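Local coordinates for histidine triad protein (Bacillus subtilis, PDB 1Y23) that probably binds and hydrolyses nucleotide derivatives, as other members of the histidine triad family do, and carries a zinc ion held by two cysteines and two histidines, at residues His49-Asn52 against Val53-Thr57; Ile106-Gly110 against Lys111-Phe115; Asp130-Asn133 against Ile134-Ser137. One frame throughout, in Å; residues are numbered along the deposited sequence.

Three local contacts illustrate how short runs of chain fold back on themselves, and they follow one another in series without nesting or crossing. Contact 1 comes first, closing a turn in the loop that leads from strand 42-46 to helix 58-62 and carries a zinc ligand. Contact 2, with its centre about 28 Å from that of contact 1 and on the opposite side of the chain's centre, closes the loop between strands 103-108 and 115-119. Contact 3 closes no loop: residues 130-137 form successive turns of helix 128-141, about 36 Å from contact 2 between centres. All three touch the second subunit of the dimer.

Contact 1 (His49-Asn52 against Val53-Thr57); sequences HIEN and VYEFT. With ZN (zinc ion), chain G.
Ile50 and Phe56 supply the apolar half of this local turn. The methyl CD1 of Ile50 sits over one face of the Phe56 ring, 3.6 Å from its centroid and 20° off the normal, a CH-pi contact offset toward the rim of the ring near Phe56 CD1. It gets there because the isoleucine is fully extended, with CG1 opposite the backbone N (chi1 173°) and CD1 carrying the line onward, so that the side chain meets the phenylalanine at about a right angle. Farther back, CG1 of Ile50 lies alongside CB of Glu55.

The polar half belongs to Asn52 and Glu55. Asn52 OD1 faces forward to the residues that follow it and receives weak hydrogen bonds from Tyr54 N (3.1 Å) and Glu55 N (3.4 Å), while Glu55 N also bonds weakly to Asn52 O. The Tyr54 N-H reaching OD1 two residues back gives the outline of an Asx turn, though its closing bond is weak and bent. The amide stands steeply to the Tyr54 ring, 76° between planes, with OD1 near the ring's edge. Glu55 reaches back to the start of the turn, where its OE1 lies against Glu51 N, modelled at 2.4 Å, too short for the details of the bond to be trusted. The like charges of Glu51 OE2 and Glu55 OE2 lie 4.6 Å apart, which would probably raise the proton affinity of one of them.

At the leading end, His49 ND1 binds the zinc ion at 2.2 Å, the site being completed by Cys7, Cys10 and His100. Phe56 meets Phe65 of the second subunit edge-to-face, and Val53 N bonds to Asn90 of strand 83-90. The turn thus joins the metal site after strand 42-46 to helix 58-62, N-capped by Thr57.

Contact 2 (Ile106-Gly110 against Lys111-Phe115); sequences IPRYG and KGDGF
Asp113 folds back over Arg108, Tyr109 and Gly110, and its carboxylate gathers most of the polar interactions of the loop. Its OD2 forms a salt bridge with Arg108 NE at 2.9 Å; as a hydrogen bond it is weak, and the carboxylate is turned 76° from the guanidinium plane, meeting that group at its edge. The same OD2 accepts Gly110 N at 2.9 Å, from above the carboxylate plane. Its partner oxygen OD1 uses the syn lone pair for Tyr109 N at 3.0 Å, a fairly straight bond of 161°, with a weaker share of that N-H going to OD2. Two consecutive backbone N-H groups and an arginine therefore hold the carboxylate from several directions, and fix its rotation.

The chain reverses through a type II beta turn from Gly110 to Asp113, in which Asp113 N bonds to Gly110 O at 3.3 Å. Gly112 takes the third position, where its positive phi would bring a side chain against the preceding carbonyl oxygen. The turn lies in the connection from strand 103-108, an inner strand, between 42-46 and 83-90, of the antiparallel sheet of the HIT domain, to strand 115-119.

Arg108 bends at chi2 and chi3, which curls the guanidinium back so that one face lies beneath Phe115 O. Its NH2 bonds to Asn85, and the hydroxyl of Tyr109 bonds to Lys39 O. Outermost is the apolar packing: Ile106 CD1 rests over one face of the Phe115 ring, 4.2 Å from the centroid, and the two side chains cross at about a right angle. Phe115 itself pairs in an antiparallel ladder with a strand of the second subunit, whose Trp119 packs on Ile106.

Contact 3 (Asp130-Asn133 against Ile134-Ser137); sequences DLQN and ISSS
Ile134 lays its CG1 against the carbonyl oxygen of Asp130, 3.1 Å away, while its backbone N bonds to that same oxygen at 2.8 Å, almost in line with the C=O bond. With CG1 beside the backbone N (chi1 -64°), the side chain runs back along the preceding turn.

The serines that follow use their hydroxyls differently. Ser137 OG donates to Asn133 O at 2.8 Å, and Ser137 N reaches that oxygen too, at 3.0 Å; the two donors come from opposite faces of the carbonyl plane, so one acceptor is gripped twice by one residue. With an alanine in place of Ser137, Asn133 O is likely to lose its hydroxyl partner and keep the backbone N-H alone. Ser135 OG lies 3.1 Å from Leu131 O, close to Gln132 OE1 as well, and Ser135 N bonds to Leu131 O nearly straight (172°). Ser136 instead turns OG away from its backbone N, and it is CB that presses on Gln132 O.

Outside these turns, Asp130 OD2 bonds to Lys127 N, and Ile134 packs on Phe79 of the second subunit. Backbone N-H to C=O bonds from each residue to the one four before it define an alpha-helix, and a serine hydroxyl bonding back to the same carbonyl is a common addition; here both occur in the C-terminal helix 128-141, laid against the partner subunit.

Contact 1 (His49-Asn52 against Val53-Thr57)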
ATOM      1  N   HIS B  49      -6.971 -11.996  12.564  1.00 32.45           N
ATOM      2  CA  HIS B  49      -8.070 -11.182  12.067  1.00 33.05           C
ATOM      3  C   HIS B  49      -7.907  -9.737  12.519  1.00 31.95           C
ATOM      4  O   HIS B  49      -8.263  -9.373  13.636  1.00 30.78           O
ATOM      5  CB  HIS B  49      -9.428 -11.734  12.530  1.00 36.17           C
ATOM      6  CG  HIS B  49     -10.611 -10.976  11.993  1.00 38.97           C
ATOM      7  ND1 HIS B  49     -10.913 -10.905  10.648  1.00 38.40           N
ATOM      8  CD2 HIS B  49     -11.581 -10.270  12.628  1.00 39.99           C
ATOM      9  CE1 HIS B  49     -12.013 -10.194  10.478  1.00 36.05           C
ATOM     10  NE2 HIS B  49     -12.440  -9.798  11.662  1.00 38.79           N
ATOM     11  N   ILE B  50      -7.330  -8.928  11.641  1.00 32.54           N
ATOM     12  CA  ILE B  50      -7.134  -7.513  11.903  1.00 32.56           C
ATOM     13  C   ILE B  50      -8.062  -6.819  10.897  1.00 31.24           C
ATOM     14  O   ILE B  50      -7.959  -7.050   9.693  1.00 30.03           O
ATOM     15  CB  ILE B  50      -5.643  -7.129  11.686  1.00 33.75           C
ATOM     16  CG1 ILE B  50      -5.461  -5.622  11.779  1.00 34.37           C
ATOM     17  CG2 ILE B  50      -5.165  -7.614  10.331  1.00 36.48           C
ATOM     18  CD1 ILE B  50      -4.028  -5.193  11.553  1.00 37.23           C
ATOM     19  N   GLU B  51      -8.979  -5.989  11.394  1.00 30.68           N
ATOM     20  CA  GLU B  51      -9.942  -5.295  10.535  1.00 30.31           C
ATOM     21  C   GLU B  51      -9.340  -4.370   9.504  1.00 28.90           C
ATOM     22  O   GLU B  51      -9.716  -4.396   8.333  1.00 26.88           O
ATOM     23  CB  GLU B  51     -10.915  -4.441  11.356  1.00 32.38           C
ATOM     24  CG  GLU B  51     -12.071  -5.151  12.024  1.00 37.95           C
ATOM     25  CD  GLU B  51     -13.123  -4.164  12.533  1.00 40.24           C
ATOM     26  OE1 GLU B  51     -14.030  -4.589  13.278  1.00 45.65           O
ATOM     27  OE2 GLU B  51     -13.048  -2.965  12.178  1.00 43.38           O
ATOM     28  N   ASN B  52      -8.418  -3.529   9.950  1.00 27.05           N
ATOM     29  CA  ASN B  52      -7.831  -2.546   9.060  1.00 24.37           C
ATOM     30  C   ASN B  52      -6.395  -2.219   9.421  1.00 23.37           C
ATOM     31  O   ASN B  52      -5.834  -2.789  10.352  1.00 24.51           O
ATOM     32  CB  ASN B  52      -8.680  -1.282   9.113  1.00 24.25           C
ATOM     33  CG  ASN B  52      -8.995  -0.870  10.533  1.00 24.63           C
ATOM     34  OD1 ASN B  52      -8.111  -0.830  11.389  1.00 23.51           O
ATOM     35  ND2 ASN B  52     -10.256  -0.560  10.796  1.00 28.56           N
ATOM     36  N   VAL B  53      -5.811  -1.271   8.700  1.00 20.87           N
ATOM     37  CA  VAL B  53      -4.428  -0.908   8.941  1.00 20.97           C
ATOM     38  C   VAL B  53      -4.198  -0.292  10.326  1.00 20.97           C
ATOM     39  O   VAL B  53      -3.089  -0.365  10.855  1.00 21.32           O
ATOM     40  CB  VAL B  53      -3.905   0.039   7.823  1.00 20.19           C
ATOM     41  CG1 VAL B  53      -4.485   1.438   7.978  1.00 20.34           C
ATOM     42  CG2 VAL B  53      -2.403   0.069   7.844  1.00 20.80           C
ATOM     43  N   TYR B  54      -5.247   0.274  10.922  1.00 19.37           N
ATOM     44  CA  TYR B  54      -5.158   0.910  12.242  1.00 20.13           C
ATOM     45  C   TYR B  54      -4.860  -0.048  13.397  1.00 20.38           C
ATOM     46  O   TYR B  54      -4.201   0.328  14.373  1.00 19.94           O
ATOM     47  CB  TYR B  54      -6.462   1.650  12.574  1.00 18.00           C
ATOM     48  CG  TYR B  54      -6.868   2.686  11.562  1.00 21.88           C
ATOM     49  CD1 TYR B  54      -8.069   2.566  10.857  1.00 23.36           C
ATOM     50  CD2 TYR B  54      -6.053   3.785  11.296  1.00 19.53           C
ATOM     51  CE1 TYR B  54      -8.447   3.518   9.910  1.00 24.05           C
ATOM     52  CE2 TYR B  54      -6.424   4.740  10.352  1.00 22.30           C
ATOM     53  CZ  TYR B  54      -7.620   4.599   9.662  1.00 22.76           C
ATOM     54  OH  TYR B  54      -7.982   5.522   8.710  1.00 25.63           O
ATOM     55  N   GLU B  55      -5.360  -1.274  13.281  1.00 21.17           N
ATOM     56  CA  GLU B  55      -5.191  -2.301  14.316  1.00 25.27           C
ATOM     57  C   GLU B  55      -3.827  -2.994  14.313  1.00 25.24           C
ATOM     58  O   GLU B  55      -3.579  -3.888  15.124  1.00 26.68           O
ATOM     59  CB  GLU B  55      -6.286  -3.367  14.193  1.00 25.91           C
ATOM     60  CG  GLU B  55      -7.707  -2.821  14.225  1.00 30.46           C
ATOM     61  CD  GLU B  55      -8.756  -3.919  14.316  1.00 35.19           C
ATOM     62  OE1 GLU B  55      -8.665  -4.899  13.542  1.00 37.20           O
ATOM     63  OE2 GLU B  55      -9.682  -3.799  15.153  1.00 36.94           O
ATOM     64  N   PHE B  56      -2.950  -2.580  13.404  1.00 24.18           N
ATOM     65  CA  PHE B  56      -1.620  -3.155  13.324  1.00 21.69           C
ATOM     66  C   PHE B  56      -0.770  -2.725  14.512  1.00 22.67           C
ATOM     67  O   PHE B  56      -0.792  -1.553  14.892  1.00 21.83           O
ATOM     68  CB  PHE B  56      -0.903  -2.699  12.042  1.00 23.27           C
ATOM     69  CG  PHE B  56      -0.821  -3.754  10.973  1.00 21.35           C
ATOM     70  CD1 PHE B  56      -1.533  -3.619   9.784  1.00 20.42           C
ATOM     71  CD2 PHE B  56      -0.056  -4.896  11.172  1.00 20.51           C
ATOM     72  CE1 PHE B  56      -1.486  -4.617   8.806  1.00 21.87           C
ATOM     73  CE2 PHE B  56       0.002  -5.901  10.208  1.00 20.14           C
ATOM     74  CZ  PHE B  56      -0.718  -5.760   9.020  1.00 21.77           C
ATOM     75  N   THR B  57      -0.058  -3.680  15.115  1.00 21.88           N
ATOM     76  CA  THR B  57       0.877  -3.391  16.206  1.00 20.20           C
ATOM     77  C   THR B  57       2.232  -3.584  15.521  1.00 19.00           C
ATOM     78  O   THR B  57       2.294  -4.140  14.422  1.00 15.38           O
ATOM     79  CB  THR B  57       0.819  -4.422  17.399  1.00 21.53           C
ATOM     80  OG1 THR B  57       1.102  -5.745  16.916  1.00 21.10           O
ATOM     81  CG2 THR B  57      -0.542  -4.399  18.099  1.00 20.00           C
TER
HETATM   82 ZN    ZN G1002     -11.104 -12.210   8.923  1.00 30.09          ZN

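Contact 2 (Ile106-Gly110 against Lys111-Phe115)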
ATOM      1  N   ILE B 106      -1.020  -5.408  -7.452  1.00 29.36           N
ATOM      2  CA  ILE B 106      -1.486  -5.345  -8.827  1.00 29.20           C
ATOM      3  C   ILE B 106      -0.415  -5.115  -9.880  1.00 28.15           C
ATOM      4  O   ILE B 106       0.166  -4.039  -9.975  1.00 27.52           O
ATOM      5  CB  ILE B 106      -2.572  -4.261  -8.967  1.00 29.27           C
ATOM      6  CG1 ILE B 106      -3.681  -4.513  -7.930  1.00 29.15           C
ATOM      7  CG2 ILE B 106      -3.152  -4.283 -10.372  1.00 30.22           C
ATOM      8  CD1 ILE B 106      -4.591  -3.319  -7.681  1.00 25.36           C
ATOM      9  N   PRO B 107      -0.123  -6.151 -10.679  1.00 29.22           N
ATOM     10  CA  PRO B 107       0.887  -6.011 -11.728  1.00 30.41           C
ATOM     11  C   PRO B 107       0.251  -5.188 -12.842  1.00 31.34           C
ATOM     12  O   PRO B 107      -0.964  -5.254 -13.049  1.00 31.17           O
ATOM     13  CB  PRO B 107       1.156  -7.457 -12.141  1.00 29.46           C
ATOM     14  CG  PRO B 107      -0.183  -8.098 -11.958  1.00 28.14           C
ATOM     15  CD  PRO B 107      -0.644  -7.530 -10.632  1.00 28.20           C
ATOM     16  N   ARG B 108       1.058  -4.393 -13.533  1.00 33.35           N
ATOM     17  CA  ARG B 108       0.552  -3.549 -14.614  1.00 33.77           C
ATOM     18  C   ARG B 108       1.133  -3.979 -15.956  1.00 34.68           C
ATOM     19  O   ARG B 108       2.316  -4.301 -16.054  1.00 35.83           O
ATOM     20  CB  ARG B 108       0.888  -2.074 -14.337  1.00 33.88           C
ATOM     21  CG  ARG B 108       0.211  -1.507 -13.093  1.00 33.81           C
ATOM     22  CD  ARG B 108      -1.323  -1.529 -13.243  1.00 36.20           C
ATOM     23  NE  ARG B 108      -1.831  -0.470 -14.111  1.00 35.72           N
ATOM     24  CZ  ARG B 108      -1.804   0.827 -13.810  1.00 37.92           C
ATOM     25  NH1 ARG B 108      -2.288   1.719 -14.660  1.00 37.77           N
ATOM     26  NH2 ARG B 108      -1.304   1.239 -12.653  1.00 37.67           N
ATOM     27  N   TYR B 109       0.295  -3.988 -16.987  1.00 35.83           N
ATOM     28  CA  TYR B 109       0.738  -4.388 -18.321  1.00 36.83           C
ATOM     29  C   TYR B 109       0.453  -3.319 -19.378  1.00 38.03           C
ATOM     30  O   TYR B 109       0.861  -3.450 -20.531  1.00 37.52           O
ATOM     31  CB  TYR B 109       0.062  -5.701 -18.716  1.00 35.17           C
ATOM     32  CG  TYR B 109       0.290  -6.831 -17.730  1.00 33.12           C
ATOM     33  CD1 TYR B 109      -0.705  -7.210 -16.830  1.00 33.06           C
ATOM     34  CD2 TYR B 109       1.503  -7.524 -17.703  1.00 32.53           C
ATOM     35  CE1 TYR B 109      -0.499  -8.257 -15.927  1.00 33.06           C
ATOM     36  CE2 TYR B 109       1.722  -8.572 -16.804  1.00 32.59           C
ATOM     37  CZ  TYR B 109       0.717  -8.934 -15.923  1.00 32.81           C
ATOM     38  OH  TYR B 109       0.914  -9.980 -15.049  1.00 32.19           O
ATOM     39  N   GLY B 110      -0.250  -2.263 -18.976  1.00 39.93           N
ATOM     40  CA  GLY B 110      -0.565  -1.192 -19.901  1.00 41.73           C
ATOM     41  C   GLY B 110      -2.026  -1.167 -20.306  1.00 43.01           C
ATOM     42  O   GLY B 110      -2.916  -1.089 -19.455  1.00 43.20           O
ATOM     43  N   LYS B 111      -2.273  -1.234 -21.611  1.00 44.47           N
ATOM     44  CA  LYS B 111      -3.634  -1.221 -22.137  1.00 44.89           C
ATOM     45  C   LYS B 111      -4.413  -2.454 -21.696  1.00 44.48           C
ATOM     46  O   LYS B 111      -4.016  -3.594 -21.960  1.00 43.86           O
ATOM     47  CB  LYS B 111      -3.622  -1.129 -23.672  1.00 45.93           C
ATOM     48  CG  LYS B 111      -3.140   0.219 -24.218  1.00 47.10           C
ATOM     49  CD  LYS B 111      -3.252   0.315 -25.750  1.00 49.47           C
ATOM     50  CE  LYS B 111      -2.181  -0.511 -26.491  1.00 48.20           C
ATOM     51  NZ  LYS B 111      -0.799   0.071 -26.413  1.00 46.74           N
ATOM     52  N   GLY B 112      -5.527  -2.211 -21.017  1.00 43.96           N
ATOM     53  CA  GLY B 112      -6.354  -3.301 -20.536  1.00 42.37           C
ATOM     54  C   GLY B 112      -6.366  -3.465 -19.024  1.00 42.20           C
ATOM     55  O   GLY B 112      -7.231  -4.156 -18.484  1.00 42.76           O
ATOM     56  N   ASP B 113      -5.420  -2.837 -18.330  1.00 40.15           N
ATOM     57  CA  ASP B 113      -5.367  -2.964 -16.878  1.00 38.80           C
ATOM     58  C   ASP B 113      -6.691  -2.616 -16.229  1.00 38.47           C
ATOM     59  O   ASP B 113      -7.264  -1.556 -16.486  1.00 39.90           O
ATOM     60  CB  ASP B 113      -4.273  -2.081 -16.272  1.00 37.17           C
ATOM     61  CG  ASP B 113      -2.882  -2.587 -16.577  1.00 36.66           C
ATOM     62  OD1 ASP B 113      -2.696  -3.826 -16.637  1.00 37.46           O
ATOM     63  OD2 ASP B 113      -1.973  -1.743 -16.738  1.00 37.42           O
ATOM     64  N   GLY B 114      -7.173  -3.516 -15.376  1.00 37.63           N
ATOM     65  CA  GLY B 114      -8.430  -3.290 -14.683  1.00 37.26           C
ATOM     66  C   GLY B 114      -8.276  -2.317 -13.525  1.00 37.60           C
ATOM     67  O   GLY B 114      -9.234  -2.047 -12.796  1.00 38.16           O
ATOM     68  N   PHE B 115      -7.061  -1.803 -13.340  1.00 35.49           N
ATOM     69  CA  PHE B 115      -6.801  -0.846 -12.269  1.00 34.09           C
ATOM     70  C   PHE B 115      -6.146   0.429 -12.781  1.00 32.24           C
ATOM     71  O   PHE B 115      -5.281   0.402 -13.658  1.00 32.67           O
ATOM     72  CB  PHE B 115      -5.911  -1.442 -11.167  1.00 34.06           C
ATOM     73  CG  PHE B 115      -5.500  -0.435 -10.121  1.00 32.04           C
ATOM     74  CD1 PHE B 115      -6.417   0.013  -9.165  1.00 30.11           C
ATOM     75  CD2 PHE B 115      -4.227   0.128 -10.145  1.00 28.54           C
ATOM     76  CE1 PHE B 115      -6.077   1.005  -8.249  1.00 28.21           C
ATOM     77  CE2 PHE B 115      -3.874   1.120  -9.235  1.00 29.72           C
ATOM     78  CZ  PHE B 115      -4.803   1.565  -8.282  1.00 30.13           C
TER

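Contact 3 (Asp130-Asn133 against Ile134-Ser137)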
ATOM      1  N   ASP B 130       0.239  26.567   5.655  1.00 34.20           N
ATOM      2  CA  ASP B 130      -0.888  25.689   5.948  1.00 33.44           C
ATOM      3  C   ASP B 130      -0.355  24.261   6.079  1.00 31.69           C
ATOM      4  O   ASP B 130      -0.675  23.544   7.033  1.00 30.17           O
ATOM      5  CB  ASP B 130      -1.936  25.750   4.830  1.00 34.01           C
ATOM      6  CG  ASP B 130      -2.408  27.162   4.541  1.00 36.45           C
ATOM      7  OD1 ASP B 130      -2.770  27.891   5.495  1.00 36.48           O
ATOM      8  OD2 ASP B 130      -2.428  27.541   3.348  1.00 39.40           O
ATOM      9  N   LEU B 131       0.461  23.866   5.108  1.00 30.03           N
ATOM     10  CA  LEU B 131       1.067  22.541   5.082  1.00 29.71           C
ATOM     11  C   LEU B 131       1.840  22.285   6.371  1.00 29.45           C
ATOM     12  O   LEU B 131       1.779  21.193   6.941  1.00 28.04           O
ATOM     13  CB  LEU B 131       2.004  22.422   3.872  1.00 26.79           C
ATOM     14  CG  LEU B 131       1.487  21.710   2.618  1.00 27.79           C
ATOM     15  CD1 LEU B 131      -0.001  21.955   2.412  1.00 28.22           C
ATOM     16  CD2 LEU B 131       2.293  22.176   1.413  1.00 26.93           C
ATOM     17  N   GLN B 132       2.546  23.310   6.832  1.00 31.00           N
ATOM     18  CA  GLN B 132       3.351  23.230   8.044  1.00 33.24           C
ATOM     19  C   GLN B 132       2.477  23.061   9.295  1.00 33.99           C
ATOM     20  O   GLN B 132       2.865  22.379  10.250  1.00 34.38           O
ATOM     21  CB  GLN B 132       4.216  24.490   8.162  1.00 35.35           C
ATOM     22  CG  GLN B 132       5.633  24.242   8.664  1.00 39.16           C
ATOM     23  CD  GLN B 132       6.306  23.063   7.968  1.00 41.14           C
ATOM     24  OE1 GLN B 132       6.059  21.909   8.320  1.00 44.12           O
ATOM     25  NE2 GLN B 132       7.142  23.347   6.967  1.00 38.12           N
ATOM     26  N   ASN B 133       1.302  23.689   9.285  1.00 33.78           N
ATOM     27  CA  ASN B 133       0.374  23.592  10.408  1.00 34.00           C
ATOM     28  C   ASN B 133      -0.280  22.214  10.409  1.00 33.77           C
ATOM     29  O   ASN B 133      -0.460  21.596  11.464  1.00 32.80           O
ATOM     30  CB  ASN B 133      -0.711  24.678  10.322  1.00 35.30           C
ATOM     31  CG  ASN B 133      -0.157  26.079  10.540  1.00 36.80           C
ATOM     32  OD1 ASN B 133       0.811  26.268  11.283  1.00 39.45           O
ATOM     33  ND2 ASN B 133      -0.778  27.067   9.909  1.00 36.03           N
ATOM     34  N   ILE B 134      -0.631  21.743   9.213  1.00 33.29           N
ATOM     35  CA  ILE B 134      -1.249  20.429   9.046  1.00 31.09           C
ATOM     36  C   ILE B 134      -0.283  19.332   9.500  1.00 31.02           C
ATOM     37  O   ILE B 134      -0.615  18.516  10.366  1.00 31.51           O
ATOM     38  CB  ILE B 134      -1.639  20.176   7.576  1.00 30.02           C
ATOM     39  CG1 ILE B 134      -2.722  21.184   7.148  1.00 30.03           C
ATOM     40  CG2 ILE B 134      -2.125  18.731   7.401  1.00 27.54           C
ATOM     41  CD1 ILE B 134      -3.108  21.095   5.671  1.00 27.16           C
ATOM     42  N   SER B 135       0.912  19.320   8.923  1.00 29.66           N
ATOM     43  CA  SER B 135       1.897  18.314   9.280  1.00 30.07           C
ATOM     44  C   SER B 135       2.230  18.403  10.758  1.00 31.25           C
ATOM     45  O   SER B 135       2.361  17.386  11.445  1.00 31.06           O
ATOM     46  CB  SER B 135       3.177  18.487   8.452  1.00 28.87           C
ATOM     47  OG  SER B 135       3.857  19.690   8.769  1.00 27.59           O
ATOM     48  N   SER B 136       2.364  19.625  11.256  1.00 31.03           N
ATOM     49  CA  SER B 136       2.693  19.824  12.661  1.00 31.46           C
ATOM     50  C   SER B 136       1.638  19.211  13.577  1.00 30.76           C
ATOM     51  O   SER B 136       1.957  18.710  14.656  1.00 31.52           O
ATOM     52  CB  SER B 136       2.850  21.320  12.958  1.00 33.45           C
ATOM     53  OG  SER B 136       3.319  21.517  14.278  1.00 35.86           O
ATOM     54  N   SER B 137       0.381  19.247  13.146  1.00 29.67           N
ATOM     55  CA  SER B 137      -0.709  18.683  13.941  1.00 31.01           C
ATOM     56  C   SER B 137      -0.664  17.165  13.962  1.00 29.35           C
ATOM     57  O   SER B 137      -0.873  16.548  15.003  1.00 28.11           O
ATOM     58  CB  SER B 137      -2.062  19.111  13.379  1.00 30.93           C
ATOM     59  OG  SER B 137      -2.177  20.519  13.363  1.00 36.91           O
TER